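Local coordinates for flagellar hook-associated protein 2 (Helicobacter pylori, PDB 6IWY) that caps the tip of the growing flagellar filament, where it promotes polymerisation of flagellin monomers and stops them leaking out unassembled, at residues Tyr126-Gln132 / Ile221-Gly227; Asp41-Leu45 / Asn123-Phe127; Asn156-Ala160 / Asn199-Leu203; Gly228-Val232 / Thr245-Glu249. One frame throughout, in Å; residues are numbered along the deposited sequence.

Contact 1. Residues Tyr126-Gln132 / Ile221-Gly227; sequences YFGSHLQ and IINDRRG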
loop_
_atom_site.group_PDB
_atom_site.type_symbol
_atom_site.label_atom_id
_atom_site.label_comp_id
_atom_site.label_asym_id
_atom_site.label_seq_id
_atom_site.Cartn_x
_atom_site.Cartn_y
_atom_site.Cartn_z
ATOM N N TYR A 126 -0.110 1.248 -4.675
ATOM C CA TYR A 126 -0.581 0.056 -4.009
ATOM C C TYR A 126 -0.904 0.477 -2.615
ATOM O O TYR A 126 -0.017 0.878 -1.903
ATOM C CB TYR A 126 0.476 -1.032 -4.024
ATOM C CG TYR A 126 0.685 -1.578 -5.398
ATOM C CD1 TYR A 126 1.746 -1.163 -6.185
ATOM C CD2 TYR A 126 -0.205 -2.473 -5.929
ATOM C CE1 TYR A 126 1.914 -1.659 -7.480
ATOM C CE2 TYR A 126 -0.055 -2.966 -7.197
ATOM C CZ TYR A 126 1.003 -2.557 -7.971
ATOM O OH TYR A 126 1.125 -3.075 -9.239
ATOM N N PHE A 127 -2.175 0.420 -2.235
ATOM C CA PHE A 127 -2.592 0.804 -0.900
ATOM C C PHE A 127 -2.376 -0.371 0.016
ATOM O O PHE A 127 -2.426 -1.495 -0.421
ATOM C CB PHE A 127 -4.066 1.218 -0.905
ATOM C CG PHE A 127 -4.316 2.444 -1.699
ATOM C CD1 PHE A 127 -4.812 2.360 -2.985
ATOM C CD2 PHE A 127 -4.003 3.683 -1.178
ATOM C CE1 PHE A 127 -5.008 3.504 -3.724
ATOM C CE2 PHE A 127 -4.178 4.827 -1.905
ATOM C CZ PHE A 127 -4.673 4.746 -3.185
ATOM N N GLY A 128 -2.078 -0.085 1.278
ATOM C CA GLY A 128 -1.946 -1.113 2.302
ATOM C C GLY A 128 -0.549 -1.711 2.310
ATOM O O GLY A 128 0.427 -0.986 2.196
ATOM N N SER A 129 -0.472 -3.031 2.388
ATOM C CA SER A 129 0.767 -3.747 2.425
ATOM C C SER A 129 1.113 -4.509 1.141
ATOM O O SER A 129 0.267 -4.846 0.323
ATOM C CB SER A 129 0.673 -4.749 3.560
ATOM O OG SER A 129 -0.620 -5.305 3.620
ATOM N N HIS A 130 2.390 -4.813 0.981
ATOM C CA HIS A 130 2.850 -5.453 -0.234
ATOM C C HIS A 130 4.200 -6.151 0.000
ATOM O O HIS A 130 4.959 -5.712 0.834
ATOM C CB HIS A 130 3.004 -4.409 -1.318
ATOM C CG HIS A 130 4.123 -3.457 -1.054
ATOM N ND1 HIS A 130 5.437 -3.738 -1.391
ATOM C CD2 HIS A 130 4.136 -2.245 -0.447
ATOM C CE1 HIS A 130 6.199 -2.717 -1.038
ATOM N NE2 HIS A 130 5.435 -1.802 -0.459
ATOM N N LEU A 131 4.451 -7.235 -0.732
ATOM C CA LEU A 131 5.772 -7.817 -0.840
ATOM C C LEU A 131 6.138 -7.895 -2.310
ATOM O O LEU A 131 5.303 -8.200 -3.139
ATOM C CB LEU A 131 5.824 -9.220 -0.252
ATOM C CG LEU A 131 6.190 -9.424 1.205
ATOM C CD1 LEU A 131 6.282 -10.937 1.480
ATOM C CD2 LEU A 131 7.498 -8.720 1.569
ATOM N N GLN A 132 7.409 -7.680 -2.615
ATOM C CA GLN A 132 7.866 -7.550 -3.994
ATOM C C GLN A 132 9.033 -8.476 -4.278
ATOM O O GLN A 132 9.963 -8.576 -3.480
ATOM C CB GLN A 132 8.318 -6.117 -4.276
ATOM C CG GLN A 132 8.281 -5.795 -5.741
ATOM C CD GLN A 132 9.067 -4.552 -6.071
ATOM O OE1 GLN A 132 8.493 -3.452 -6.156
ATOM N NE2 GLN A 132 10.397 -4.703 -6.235
ATOM N N ILE A 221 4.325 -8.614 -7.409
ATOM C CA ILE A 221 4.011 -7.851 -6.214
ATOM C C ILE A 221 2.705 -8.367 -5.630
ATOM O O ILE A 221 1.683 -8.398 -6.305
ATOM C CB ILE A 221 3.966 -6.327 -6.529
ATOM C CG1 ILE A 221 3.771 -5.523 -5.234
ATOM C CG2 ILE A 221 2.869 -6.036 -7.505
ATOM C CD1 ILE A 221 4.255 -4.123 -5.281
ATOM N N ILE A 222 2.745 -8.850 -4.401
ATOM C CA ILE A 222 1.515 -9.236 -3.680
ATOM C C ILE A 222 1.085 -7.948 -2.972
ATOM O O ILE A 222 1.913 -7.274 -2.372
ATOM C CB ILE A 222 1.787 -10.384 -2.657
ATOM C CG1 ILE A 222 2.615 -11.494 -3.324
ATOM C CG2 ILE A 222 0.475 -11.003 -2.126
ATOM C CD1 ILE A 222 3.128 -12.617 -2.379
ATOM N N ASN A 223 -0.170 -7.555 -3.112
ATOM C CA ASN A 223 -0.694 -6.373 -2.416
ATOM C C ASN A 223 -1.960 -6.774 -1.726
ATOM O O ASN A 223 -2.757 -7.536 -2.289
ATOM C CB ASN A 223 -0.972 -5.210 -3.372
ATOM C CG ASN A 223 -1.746 -4.047 -2.712
ATOM O OD1 ASN A 223 -2.730 -3.589 -3.258
ATOM N ND2 ASN A 223 -1.300 -3.577 -1.553
ATOM N N ASP A 224 -2.090 -6.312 -0.480
ATOM C CA ASP A 224 -3.306 -6.432 0.312
ATOM C C ASP A 224 -3.783 -5.026 0.701
ATOM O O ASP A 224 -3.135 -4.356 1.502
ATOM C CB ASP A 224 -3.038 -7.248 1.565
ATOM C CG ASP A 224 -4.302 -7.448 2.422
ATOM O OD1 ASP A 224 -5.450 -7.199 1.941
ATOM O OD2 ASP A 224 -4.142 -7.870 3.599
ATOM N N ARG A 225 -4.898 -4.587 0.128
ATOM C CA ARG A 225 -5.391 -3.268 0.391
ATOM C C ARG A 225 -5.875 -3.119 1.809
ATOM O O ARG A 225 -5.925 -1.993 2.305
ATOM C CB ARG A 225 -6.541 -2.908 -0.507
ATOM C CG ARG A 225 -6.292 -2.885 -1.987
ATOM C CD ARG A 225 -7.663 -2.666 -2.764
ATOM N NE ARG A 225 -7.487 -3.069 -4.168
ATOM C CZ ARG A 225 -7.081 -2.262 -5.159
ATOM N NH1 ARG A 225 -6.845 -0.956 -4.945
ATOM N NH2 ARG A 225 -6.910 -2.770 -6.387
ATOM N N ARG A 226 -6.255 -4.205 2.479
ATOM C CA ARG A 226 -6.659 -4.056 3.888
ATOM C C ARG A 226 -5.471 -3.817 4.818
ATOM O O ARG A 226 -5.654 -3.425 5.969
ATOM C CB ARG A 226 -7.488 -5.212 4.445
ATOM C CG ARG A 226 -8.483 -5.885 3.515
ATOM C CD ARG A 226 -7.836 -7.191 3.086
ATOM N NE ARG A 226 -8.400 -8.299 3.819
ATOM C CZ ARG A 226 -7.756 -9.400 4.185
ATOM N NH1 ARG A 226 -6.464 -9.576 3.939
ATOM N NH2 ARG A 226 -8.444 -10.320 4.858
ATOM N N GLY A 227 -4.260 -4.039 4.322
ATOM C CA GLY A 227 -3.066 -3.756 5.082
ATOM C C GLY A 227 -2.542 -4.867 5.970
ATOM O O GLY A 227 -1.589 -4.662 6.668
#

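Contact 2. Residues Asp41-Leu45 / Asn123-Phe127; sequences DINEL and NRVYF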
loop_
_atom_site.group_PDB
_atom_site.type_symbol
_atom_site.label_atom_id
_atom_site.label_comp_id
_atom_site.label_asym_id
_atom_site.label_seq_id
_atom_site.Cartn_x
_atom_site.Cartn_y
_atom_site.Cartn_z
ATOM N N ASP A 41 -1.454 7.057 -12.665
ATOM C CA ASP A 41 -2.434 6.249 -11.955
ATOM C C ASP A 41 -3.611 7.136 -11.540
ATOM O O ASP A 41 -3.421 8.296 -11.210
ATOM C CB ASP A 41 -1.756 5.668 -10.703
ATOM C CG ASP A 41 -2.232 4.265 -10.350
ATOM O OD1 ASP A 41 -2.737 4.109 -9.209
ATOM O OD2 ASP A 41 -2.079 3.322 -11.180
ATOM N N ILE A 42 -4.827 6.614 -11.540
ATOM C CA ILE A 42 -5.954 7.399 -11.053
ATOM C C ILE A 42 -6.790 6.535 -10.157
ATOM O O ILE A 42 -7.293 5.531 -10.599
ATOM C CB ILE A 42 -6.866 7.951 -12.190
ATOM C CG1 ILE A 42 -6.094 8.917 -13.094
ATOM C CG2 ILE A 42 -8.092 8.682 -11.602
ATOM C CD1 ILE A 42 -6.861 9.269 -14.354
ATOM N N ASN A 43 -6.940 6.939 -8.903
ATOM C CA ASN A 43 -7.655 6.139 -7.923
ATOM C C ASN A 43 -8.655 6.959 -7.194
ATOM O O ASN A 43 -8.428 8.163 -6.925
ATOM C CB ASN A 43 -6.700 5.629 -6.868
ATOM C CG ASN A 43 -5.593 4.832 -7.443
ATOM O OD1 ASN A 43 -5.797 3.686 -7.842
ATOM N ND2 ASN A 43 -4.413 5.417 -7.506
ATOM N N GLU A 44 -9.753 6.318 -6.846
ATOM C CA GLU A 44 -10.676 6.904 -5.912
ATOM C C GLU A 44 -10.293 6.359 -4.573
ATOM O O GLU A 44 -10.004 5.192 -4.469
ATOM C CB GLU A 44 -12.103 6.486 -6.214
ATOM C CG GLU A 44 -12.671 7.095 -7.450
ATOM C CD GLU A 44 -13.911 6.393 -7.869
ATOM O OE1 GLU A 44 -14.310 5.445 -7.159
ATOM O OE2 GLU A 44 -14.481 6.761 -8.915
ATOM N N LEU A 45 -10.328 7.188 -3.552
ATOM C CA LEU A 45 -10.094 6.734 -2.193
ATOM C C LEU A 45 -11.141 7.398 -1.281
ATOM O O LEU A 45 -11.311 8.598 -1.324
ATOM C CB LEU A 45 -8.673 7.117 -1.759
ATOM C CG LEU A 45 -8.268 6.900 -0.300
ATOM C CD1 LEU A 45 -7.951 5.427 -0.037
ATOM C CD2 LEU A 45 -7.085 7.802 0.117
ATOM N N ASN A 123 4.661 3.684 -11.397
ATOM C CA ASN A 123 3.859 4.605 -10.583
ATOM C C ASN A 123 2.499 4.088 -10.217
ATOM O O ASN A 123 1.618 4.857 -9.899
ATOM C CB ASN A 123 3.755 5.986 -11.243
ATOM C CG ASN A 123 5.067 6.735 -11.198
ATOM O OD1 ASN A 123 5.376 7.402 -10.209
ATOM N ND2 ASN A 123 5.862 6.604 -12.259
ATOM N N ARG A 124 2.317 2.780 -10.216
ATOM C CA ARG A 124 1.041 2.261 -9.751
ATOM C C ARG A 124 1.024 2.580 -8.271
ATOM O O ARG A 124 2.097 2.658 -7.666
ATOM C CB ARG A 124 0.901 0.793 -10.065
ATOM C CG ARG A 124 0.791 0.571 -11.562
ATOM C CD ARG A 124 0.640 -0.876 -11.921
ATOM N NE ARG A 124 -0.676 -1.409 -11.556
ATOM C CZ ARG A 124 -1.038 -2.688 -11.691
ATOM N NH1 ARG A 124 -0.185 -3.581 -12.191
ATOM N NH2 ARG A 124 -2.282 -3.073 -11.341
ATOM N N VAL A 125 -0.147 2.881 -7.710
ATOM C CA VAL A 125 -0.257 3.087 -6.269
ATOM C C VAL A 125 -0.845 1.843 -5.590
ATOM O O VAL A 125 -1.937 1.424 -5.882
ATOM C CB VAL A 125 -1.105 4.285 -5.921
ATOM C CG1 VAL A 125 -1.262 4.358 -4.435
ATOM C CG2 VAL A 125 -0.479 5.582 -6.403
ATOM N N TYR A 126 -0.110 1.248 -4.675
ATOM C CA TYR A 126 -0.581 0.056 -4.009
ATOM C C TYR A 126 -0.904 0.477 -2.615
ATOM O O TYR A 126 -0.017 0.878 -1.903
ATOM C CB TYR A 126 0.476 -1.032 -4.024
ATOM C CG TYR A 126 0.685 -1.578 -5.398
ATOM C CD1 TYR A 126 1.746 -1.163 -6.185
ATOM C CD2 TYR A 126 -0.205 -2.473 -5.929
ATOM C CE1 TYR A 126 1.914 -1.659 -7.480
ATOM C CE2 TYR A 126 -0.055 -2.966 -7.197
ATOM C CZ TYR A 126 1.003 -2.557 -7.971
ATOM O OH TYR A 126 1.125 -3.075 -9.239
ATOM N N PHE A 127 -2.175 0.420 -2.235
ATOM C CA PHE A 127 -2.592 0.804 -0.900
ATOM C C PHE A 127 -2.376 -0.371 0.016
ATOM O O PHE A 127 -2.426 -1.495 -0.421
ATOM C CB PHE A 127 -4.066 1.218 -0.905
ATOM C CG PHE A 127 -4.316 2.444 -1.699
ATOM C CD1 PHE A 127 -4.812 2.360 -2.985
ATOM C CD2 PHE A 127 -4.003 3.683 -1.178
ATOM C CE1 PHE A 127 -5.008 3.504 -3.724
ATOM C CE2 PHE A 127 -4.178 4.827 -1.905
ATOM C CZ PHE A 127 -4.673 4.746 -3.185
#

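Contact 3. Residues Asn156-Ala160 / Asn199-Leu203; sequences NLKGA and NFKNL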
loop_
_atom_site.group_PDB
_atom_site.type_symbol
_atom_site.label_atom_id
_atom_site.label_comp_id
_atom_site.label_asym_id
_atom_site.label_seq_id
_atom_site.Cartn_x
_atom_site.Cartn_y
_atom_site.Cartn_z
ATOM N N ASN A 156 1.557 -16.422 3.651
ATOM C CA ASN A 156 0.823 -16.111 4.865
ATOM C C ASN A 156 0.160 -14.752 4.750
ATOM O O ASN A 156 0.844 -13.724 4.705
ATOM C CB ASN A 156 1.746 -16.093 6.047
ATOM C CG ASN A 156 1.319 -17.026 7.095
ATOM O OD1 ASN A 156 1.612 -18.240 7.007
ATOM N ND2 ASN A 156 0.615 -16.519 8.103
ATOM N N LEU A 157 -1.176 -14.767 4.695
ATOM C CA LEU A 157 -1.992 -13.588 4.535
ATOM C C LEU A 157 -3.077 -13.611 5.576
ATOM O O LEU A 157 -3.398 -14.687 6.120
ATOM C CB LEU A 157 -2.651 -13.599 3.172
ATOM C CG LEU A 157 -1.716 -13.420 1.984
ATOM C CD1 LEU A 157 -2.220 -14.210 0.760
ATOM C CD2 LEU A 157 -1.654 -11.967 1.672
ATOM N N LYS A 158 -3.655 -12.428 5.821
ATOM C CA LYS A 158 -4.804 -12.279 6.693
ATOM C C LYS A 158 -6.066 -12.673 5.942
ATOM O O LYS A 158 -6.314 -12.187 4.865
ATOM C CB LYS A 158 -4.932 -10.836 7.171
ATOM C CG LYS A 158 -5.875 -10.694 8.322
ATOM C CD LYS A 158 -5.903 -9.288 8.897
ATOM C CE LYS A 158 -6.755 -8.313 8.076
ATOM N NZ LYS A 158 -7.436 -7.354 8.996
ATOM N N GLY A 159 -6.869 -13.546 6.522
ATOM C CA GLY A 159 -8.075 -14.055 5.862
ATOM C C GLY A 159 -9.358 -13.277 6.127
ATOM O O GLY A 159 -9.420 -12.369 6.936
ATOM N N ALA A 160 -10.397 -13.686 5.428
ATOM C CA ALA A 160 -11.740 -13.157 5.610
ATOM C C ALA A 160 -12.195 -13.129 7.086
ATOM O O ALA A 160 -13.006 -12.293 7.461
ATOM C CB ALA A 160 -12.698 -13.968 4.782
ATOM N N ASN A 199 -10.764 -19.263 2.846
ATOM C CA ASN A 199 -10.377 -18.070 3.598
ATOM C C ASN A 199 -9.940 -16.956 2.651
ATOM O O ASN A 199 -9.882 -15.787 3.060
ATOM C CB ASN A 199 -9.227 -18.386 4.554
ATOM C CG ASN A 199 -9.525 -19.551 5.479
ATOM O OD1 ASN A 199 -10.549 -19.564 6.156
ATOM N ND2 ASN A 199 -8.632 -20.529 5.515
ATOM N N PHE A 200 -9.626 -17.299 1.395
ATOM C CA PHE A 200 -9.173 -16.279 0.447
ATOM C C PHE A 200 -10.012 -16.031 -0.803
ATOM O O PHE A 200 -9.900 -14.949 -1.390
ATOM C CB PHE A 200 -7.682 -16.482 0.108
ATOM C CG PHE A 200 -6.827 -16.482 1.314
ATOM C CD1 PHE A 200 -6.567 -15.299 1.982
ATOM C CD2 PHE A 200 -6.364 -17.664 1.849
ATOM C CE1 PHE A 200 -5.827 -15.280 3.133
ATOM C CE2 PHE A 200 -5.617 -17.647 2.996
ATOM C CZ PHE A 200 -5.358 -16.433 3.641
ATOM N N LYS A 201 -10.856 -16.997 -1.180
ATOM C CA LYS A 201 -11.645 -16.932 -2.417
ATOM C C LYS A 201 -12.206 -15.544 -2.687
ATOM O O LYS A 201 -12.043 -15.013 -3.785
ATOM C CB LYS A 201 -12.793 -17.961 -2.393
ATOM N N ASN A 202 -12.856 -14.949 -1.692
ATOM C CA ASN A 202 -13.559 -13.687 -1.907
ATOM C C ASN A 202 -12.655 -12.482 -1.781
ATOM O O ASN A 202 -12.953 -11.410 -2.329
ATOM C CB ASN A 202 -14.753 -13.561 -0.970
ATOM C CG ASN A 202 -15.807 -14.594 -1.258
ATOM O OD1 ASN A 202 -16.500 -14.520 -2.280
ATOM N ND2 ASN A 202 -15.930 -15.586 -0.369
ATOM N N LEU A 203 -11.555 -12.638 -1.063
ATOM C CA LEU A 203 -10.551 -11.556 -1.028
ATOM C C LEU A 203 -9.869 -11.377 -2.377
ATOM O O LEU A 203 -9.529 -10.265 -2.756
ATOM C CB LEU A 203 -9.521 -11.769 0.081
ATOM C CG LEU A 203 -10.161 -11.501 1.449
ATOM C CD1 LEU A 203 -9.152 -11.904 2.501
ATOM C CD2 LEU A 203 -10.629 -10.050 1.633
#

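Contact 4. Residues Gly228-Val232 / Thr245-Glu249; sequences GNIEV and TTTQE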
loop_
_atom_site.group_PDB
_atom_site.type_symbol
_atom_site.label_atom_id
_atom_site.label_comp_id
_atom_site.label_asym_id
_atom_site.label_seq_id
_atom_site.Cartn_x
_atom_site.Cartn_y
_atom_site.Cartn_z
ATOM N N GLY A 228 -3.119 -6.057 5.927
ATOM C CA GLY A 228 -2.675 -7.123 6.817
ATOM C C GLY A 228 -1.251 -7.605 6.531
ATOM O O GLY A 228 -0.741 -7.444 5.443
ATOM N N ASN A 229 -0.628 -8.210 7.535
ATOM C CA ASN A 229 0.636 -8.892 7.378
ATOM C C ASN A 229 0.646 -9.774 6.151
ATOM O O ASN A 229 -0.344 -10.425 5.851
ATOM C CB ASN A 229 0.902 -9.734 8.600
ATOM C CG ASN A 229 1.184 -8.902 9.831
ATOM O OD1 ASN A 229 1.217 -7.678 9.782
ATOM N ND2 ASN A 229 1.396 -9.563 10.947
ATOM N N ILE A 230 1.749 -9.721 5.412
ATOM C CA ILE A 230 2.054 -10.660 4.345
ATOM C C ILE A 230 3.436 -11.308 4.616
ATOM O O ILE A 230 4.395 -10.597 4.964
ATOM C CB ILE A 230 2.147 -9.966 2.982
ATOM C CG1 ILE A 230 0.863 -9.218 2.639
ATOM C CG2 ILE A 230 2.435 -11.006 1.853
ATOM C CD1 ILE A 230 1.060 -8.326 1.392
ATOM N N GLU A 231 3.513 -12.638 4.460
ATOM C CA GLU A 231 4.754 -13.402 4.572
ATOM C C GLU A 231 4.858 -14.441 3.474
ATOM O O GLU A 231 3.882 -15.092 3.137
ATOM C CB GLU A 231 4.845 -14.143 5.896
ATOM C CG GLU A 231 4.584 -13.281 7.114
ATOM C CD GLU A 231 4.744 -14.031 8.470
ATOM O OE1 GLU A 231 4.727 -13.334 9.533
ATOM O OE2 GLU A 231 4.860 -15.296 8.474
ATOM N N VAL A 232 6.058 -14.588 2.923
ATOM C CA VAL A 232 6.366 -15.655 2.003
ATOM C C VAL A 232 7.354 -16.529 2.734
ATOM O O VAL A 232 8.476 -16.132 2.980
ATOM C CB VAL A 232 7.000 -15.111 0.728
ATOM C CG1 VAL A 232 7.344 -16.250 -0.271
ATOM C CG2 VAL A 232 6.084 -14.056 0.119
ATOM N N THR A 245 10.972 -11.178 2.983
ATOM C CA THR A 245 9.917 -12.193 3.014
ATOM C C THR A 245 8.728 -11.882 3.921
ATOM O O THR A 245 7.788 -12.670 3.964
ATOM C CB THR A 245 10.452 -13.542 3.467
ATOM O OG1 THR A 245 11.292 -13.350 4.605
ATOM C CG2 THR A 245 11.227 -14.223 2.339
ATOM N N THR A 246 8.773 -10.771 4.650
ATOM C CA THR A 246 7.652 -10.335 5.482
ATOM C C THR A 246 7.495 -8.824 5.458
ATOM O O THR A 246 8.469 -8.098 5.344
ATOM C CB THR A 246 7.802 -10.764 6.958
ATOM O OG1 THR A 246 8.885 -10.052 7.553
ATOM C CG2 THR A 246 8.071 -12.237 7.078
ATOM N N THR A 247 6.254 -8.364 5.569
ATOM C CA THR A 247 5.962 -6.943 5.604
ATOM C C THR A 247 6.091 -6.463 7.024
ATOM O O THR A 247 5.781 -7.204 7.963
ATOM C CB THR A 247 4.540 -6.629 5.134
ATOM O OG1 THR A 247 3.597 -7.350 5.948
ATOM C CG2 THR A 247 4.362 -7.019 3.673
ATOM N N GLN A 248 6.522 -5.202 7.154
ATOM C CA GLN A 248 6.744 -4.532 8.451
ATOM C C GLN A 248 5.424 -4.089 9.069
ATOM O O GLN A 248 4.801 -3.125 8.606
ATOM C CB GLN A 248 7.667 -3.310 8.297
ATOM N N GLU A 249 5.012 -4.811 10.113
ATOM C CA GLU A 249 3.914 -4.371 10.943
ATOM C C GLU A 249 4.311 -3.011 11.470
ATOM O O GLU A 249 5.266 -2.897 12.240
ATOM C CB GLU A 249 3.756 -5.307 12.132
ATOM C CG GLU A 249 2.709 -6.395 11.965
ATOM C CD GLU A 249 1.995 -6.659 13.288
ATOM O OE1 GLU A 249 2.654 -7.200 14.212
ATOM O OE2 GLU A 249 0.797 -6.279 13.409
#

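Contact 1. Residues Tyr126-Gln132 / Ile221-Gly227
Ser129-Gln132 pairs with Ile221-Asp224 as two adjacent antiparallel strands of a three-stranded sheet, and the side chain of Asn223 carries the contact beyond the regular ladder. Backbone bonds link Ser129 with Asp224 and Leu131 with Ile222 in both directions. With CG anti to the backbone N (chi1 170°), Asn223 turns its amide back toward the bend at Gly128. ND2 gives an almost straight bond to Phe127 O (2.6 Å, 174°) that lies in the amide plane, and a second, more bent one to Ser129 O (2.8 Å). Ser129 O therefore holds two donors, Asn223 ND2 and Asp224 N, arriving from opposite faces of its carbonyl plane. One amide group thus ties both sides of Gly128 to the partner strand. Ile221 CD1 makes a CH-pi contact over the Tyr126 ring, 4.2 Å from its centroid, while Ile221 CG2 sits 3.8 Å from Tyr126 OH. That hydroxyl is fixed from outside by Asp212 on strand 209-214, the other neighbour of strand 219-224. At the far end a type I turn from Asp224 to Gly227 closes the strand, and Arg226 NH1 forms a salt bridge with Asp224 OD2. Ser129 OG, on the face shared with Leu131 and Ile222, bonds Gly228 O just past this turn. Asp224 O takes Ser129 N and Gly227 N from opposite faces of its plane.

Contact 2. Residues Asp41-Leu45 / Asn123-Phe127
Asp41, Asn43 and Leu45 face Val125 and Phe127 where two sheets meet, along segments whose directions differ by 21°. No strand pairing joins the segments; side chains of 41-45 meet side chains and backbone of 123-127. Asp41 reaches its carboxylate to the backbone of Arg124 and Val125: OD1 accepts a weak bond from Val125 N at 3.2 Å, and OD2, which accepts Ala365 N, rests 3.6 Å from Arg124 CA. The same OD1 receives Asn43 ND2 (2.7 Å) on its anti side, so one oxygen serves both segments. Asn43 has CG opposite its carbonyl carbon (chi1 -57°), which brings the amide beside the Asp41 carboxylate and places ND2 3.8 Å from Val125 CB. Asn43 CG also abuts the Phe127 ring at the edge, 4.0 Å from Phe127 CE1, with amide and ring planes nearly perpendicular (85°). Outside partners complete the grip: Asn43 ND2 reaches Val114 O, and Asn43 OD1 takes Asn361 ND2. Phe127 is flanked further by Leu45, whose CD1 lies 4.3 Å from CE2, and by Val125, with CG1 over one face toward the rim. Arg124 bends at chi3 and sends its guanidinium to Asp212. Strand 42-49 runs between strands 110-116 and 359-361, whereas 126-127 is an outer strand beside 61-67. Leu63 and Phe65 of 61-67 touch Leu45 and Val125, so the contact joins the sheet of strand 42-49 to that of strand 61-67.

Contact 3. Residues Asn156-Ala160 / Asn199-Leu203
A strand end meets a helix start here: the turn that leaves strand 154-158, in the hairpin with strand 164-173, packs against the residues leading from helix 179-196 into the short helix 201-205. A single backbone bond joins the two, Ala160 N to Asn199 O, at 3.2 Å. It is almost straight (174° at the hydrogen), and the donor lies in the carbonyl plane. The rest is van der Waals packing of side chains on side chains and backbone, and Phe200 does most of it. Its CG stands opposite the carbonyl carbon (chi1 -56°), sending the ring back along the strand so that its outer carbons arrive at the backbone from Leu157 to Gly159. CE1 reaches Leu157 CB at 3.6 Å, and Lys158 O meets that ring carbon at the edge, near the ring plane, also at 3.6 Å. Leu157 O lies in plane beside CZ. One face of the ring is partly overlaid, toward the rim, by CB of the preceding Asn199. Gly159, just after the strand, passes Phe200 CE1 with its CA at 3.7 Å.

Strands 164-173 and 209-214 add Val167 and Ile209 to the surroundings of Phe200, and Ile209 also touches Leu157 and Leu203, so it links all three side chains. Lys158 points away and forms a salt bridge through NZ with Glu350. Its carbonyl oxygen accepts Arg226 NH1 besides bordering the ring. Three residues after Phe200, Leu203 presents one methyl to the same backbone: CD1 sits 3.7 Å from Lys158 O and 3.6 Å from Ala160 N.

Contact 4. Residues Gly228-Val232 / Thr245-Glu249
Thr247 turns its two branches onto Ile230 in different ways. OG1, set between the backbone N and the carbonyl carbon (chi1 57°), accepts Ile230 N at 3.1 Å in a nearly straight bond (174°), while CG2 lies 3.8 Å from Ile230 CB. The hydroxyl thus stands in for the backbone acceptor of a regular strand pair. Backbone bonds do the rest: Thr247 N meets Ile230 O at 3.0 Å, and Val232 N meets Thr245 O at 2.8 Å. Between them Glu231 and Thr246 form a single beta bridge. Their side chains lie next to each other and point the same way, with Glu231 CG packed 3.6 Å from Thr246 CG2 before the extended acid runs on. Farther along, the CG methylene of Glu249 packs against the Asn229 amide without a bond, amide and carboxylate planes 79° apart. The loop of Thr245-Glu249, running roughly antiparallel, lines the outer edge of strand 230-233, the last strand of its sheet. On the other edge of that strand lies 154-158. Ile230 and Val232 also touch Leu131 of strand 129-132, as Thr247 does, and Ala237 of helix 237-240 borders Val232 and Thr245.

Overall arrangement
All four contacts lie in one piece of the cap protein, which lacks both ends of the full chain. Contacts 1 and 2 share Tyr126 and Phe127, have centres about 12 Å apart, and both use strand 126-127. Contacts 1 and 4 have centres about 9 Å apart and meet where Leu131 CD1 packs on Val232 CG2. Contact 3 is nested inside the loop closed by contact 1, and the side chain of Arg226 links the two, their centres about 13 Å apart. Asn156 N probably bonds Glu231 O (2.7 Å), joining contacts 3 and 4 in one sheet. Contact 2 stays about 11 Å from contact 3 and about 8 Å from contact 4, nearest atoms.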